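Long-range contact in mandelate racemase/muconate lactonizing enzyme, C-terminal domain protein (Paracoccus denitrificans, PDB 3N4E), which is probably a magnesium-dependent hydro-lyase of the enolase superfamily and binds calcium ions in this crystal: residues A6-L11 and P61-Q66. Residues are numbered along the deposited sequence; the frame is centred on the assembly and turned at random.
Sequences AKVEAL and PFLEGQ. With CA (calcium ion), chain D.
The start of strand 5-14, around Ala-6, meets the end of helix 49-63, Ala-6 and Glu-64 lying 5.4 Å apart between their CA atoms, within the N-terminal capping domain of the enolase superfamily. A classic beta bulge marks this end of the strand, Ala-6 and Lys-7 both facing Thr-31 of the neighbouring strand 24-32, and on the other side the chain leaves the helix through a type II turn from Leu-63 to Gln-66, closed by the hydrogen bond from Gln-66 N to Leu-63 O. Glu-64 carries the contact. Its side chain, extended beyond CG (chi2 179°), runs alongside that of Lys-7 and brings its carboxylate to the N-H of Val-8, with CG 3.9 Å from Lys-7 CA. OE2 of Glu-64 accepts a nearly straight hydrogen bond from Val-8 N (3.0 Å, 171°), met on the anti side of the carboxylate and 19° out of its plane. Beside this polar link, Val-8 CG2 packs 4.0 Å from Leu-63 CB and also reaches CG of Glu-64; Val-55 and Ala-60 of helix 49-63 also touch Val-8, tying sheet to helix. Glu-64 also holds a calcium ion through both carboxylate oxygens, OE1 at 2.6 Å and OE2 at 2.5 Å, so OE2 serves metal and strand at once. Three waters are also bound to the ion, and one of them, 2.4 Å from the calcium, donates a hydrogen bond to Val-8 O at 2.8 Å.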
# COMPACT_ATOMS: atom_id res chain seq x y z
N ALA A 6 -23.26 -36.66 -29.93
CA ALA A 6 -24.19 -36.76 -31.05
C ALA A 6 -25.15 -35.58 -31.13
O ALA A 6 -25.49 -35.13 -32.23
CB ALA A 6 -24.96 -38.09 -31.01
N LYS A 7 -25.59 -35.08 -29.98
CA LYS A 7 -26.71 -34.15 -29.95
C LYS A 7 -26.76 -33.40 -28.62
O LYS A 7 -26.64 -33.99 -27.55
CB LYS A 7 -28.02 -34.92 -30.20
CG LYS A 7 -29.27 -34.08 -30.32
CD LYS A 7 -30.43 -34.94 -30.78
CE LYS A 7 -31.71 -34.12 -30.94
NZ LYS A 7 -32.75 -34.79 -31.79
N VAL A 8 -26.94 -32.08 -28.71
CA VAL A 8 -27.14 -31.23 -27.55
C VAL A 8 -28.52 -30.57 -27.61
O VAL A 8 -28.87 -29.90 -28.62
CB VAL A 8 -26.05 -30.16 -27.45
CG1 VAL A 8 -26.15 -29.44 -26.11
CG2 VAL A 8 -24.64 -30.77 -27.64
N GLU A 9 -29.30 -30.75 -26.55
CA GLU A 9 -30.64 -30.16 -26.47
C GLU A 9 -30.76 -29.21 -25.29
O GLU A 9 -30.25 -29.51 -24.20
CB GLU A 9 -31.73 -31.23 -26.38
CG GLU A 9 -31.68 -32.33 -27.44
CD GLU A 9 -32.62 -33.48 -27.12
OE1 GLU A 9 -33.80 -33.41 -27.51
OE2 GLU A 9 -32.19 -34.46 -26.46
N ALA A 10 -31.39 -28.07 -25.51
CA ALA A 10 -31.61 -27.09 -24.46
C ALA A 10 -33.06 -27.19 -24.08
O ALA A 10 -33.94 -27.04 -24.94
CB ALA A 10 -31.28 -25.69 -24.96
N LEU A 11 -33.31 -27.45 -22.80
CA LEU A 11 -34.66 -27.77 -22.31
C LEU A 11 -35.18 -26.86 -21.17
O LEU A 11 -34.59 -26.77 -20.09
CB LEU A 11 -34.75 -29.25 -21.91
CG LEU A 11 -34.28 -30.33 -22.90
CD1 LEU A 11 -34.36 -31.71 -22.24
CD2 LEU A 11 -35.09 -30.30 -24.21
N PRO A 61 -24.09 -26.39 -32.05
CA PRO A 61 -23.48 -26.69 -33.36
C PRO A 61 -21.97 -26.95 -33.27
O PRO A 61 -21.41 -27.66 -34.11
CB PRO A 61 -23.75 -25.42 -34.18
CG PRO A 61 -24.92 -24.78 -33.52
CD PRO A 61 -24.81 -25.10 -32.07
N PHE A 62 -21.33 -26.37 -32.26
CA PHE A 62 -19.91 -26.55 -32.07
C PHE A 62 -19.58 -27.87 -31.37
O PHE A 62 -18.59 -28.51 -31.70
CB PHE A 62 -19.32 -25.39 -31.27
CG PHE A 62 -17.92 -25.63 -30.78
CD1 PHE A 62 -16.83 -25.47 -31.64
CD2 PHE A 62 -17.69 -26.04 -29.47
CE1 PHE A 62 -15.53 -25.71 -31.19
CE2 PHE A 62 -16.40 -26.28 -29.01
CZ PHE A 62 -15.32 -26.11 -29.87
N LEU A 63 -20.41 -28.26 -30.42
CA LEU A 63 -20.13 -29.43 -29.59
C LEU A 63 -20.41 -30.73 -30.31
O LEU A 63 -19.69 -31.70 -30.15
CB LEU A 63 -20.93 -29.37 -28.28
CG LEU A 63 -20.47 -28.47 -27.13
CD1 LEU A 63 -21.29 -28.78 -25.86
CD2 LEU A 63 -18.98 -28.61 -26.88
N GLU A 64 -21.48 -30.74 -31.10
CA GLU A 64 -21.89 -31.94 -31.83
C GLU A 64 -20.81 -32.43 -32.81
O GLU A 64 -20.30 -31.67 -33.63
CB GLU A 64 -23.23 -31.69 -32.53
CG GLU A 64 -24.37 -31.42 -31.54
CD GLU A 64 -25.71 -31.15 -32.21
OE1 GLU A 64 -25.77 -31.09 -33.46
OE2 GLU A 64 -26.71 -31.01 -31.48
N GLY A 65 -20.46 -33.71 -32.69
CA GLY A 65 -19.38 -34.31 -33.47
C GLY A 65 -18.03 -34.32 -32.77
O GLY A 65 -17.08 -34.92 -33.27
N GLN A 66 -17.95 -33.67 -31.61
CA GLN A 66 -16.68 -33.58 -30.87
C GLN A 66 -16.59 -34.68 -29.82
O GLN A 66 -17.55 -35.41 -29.59
CB GLN A 66 -16.51 -32.19 -30.23
CG GLN A 66 -16.44 -31.04 -31.23
CD GLN A 66 -15.17 -31.03 -32.07
OE1 GLN A 66 -14.22 -31.77 -31.80
NE2 GLN A 66 -15.14 -30.17 -33.08
CA CA D . -28.33 -30.50 -33.37
O HOH W 1 -29.54 -30.26 -31.35
O HOH W 2 -28.58 -32.92 -33.84
O HOH W 3 -27.69 -30.22 -35.88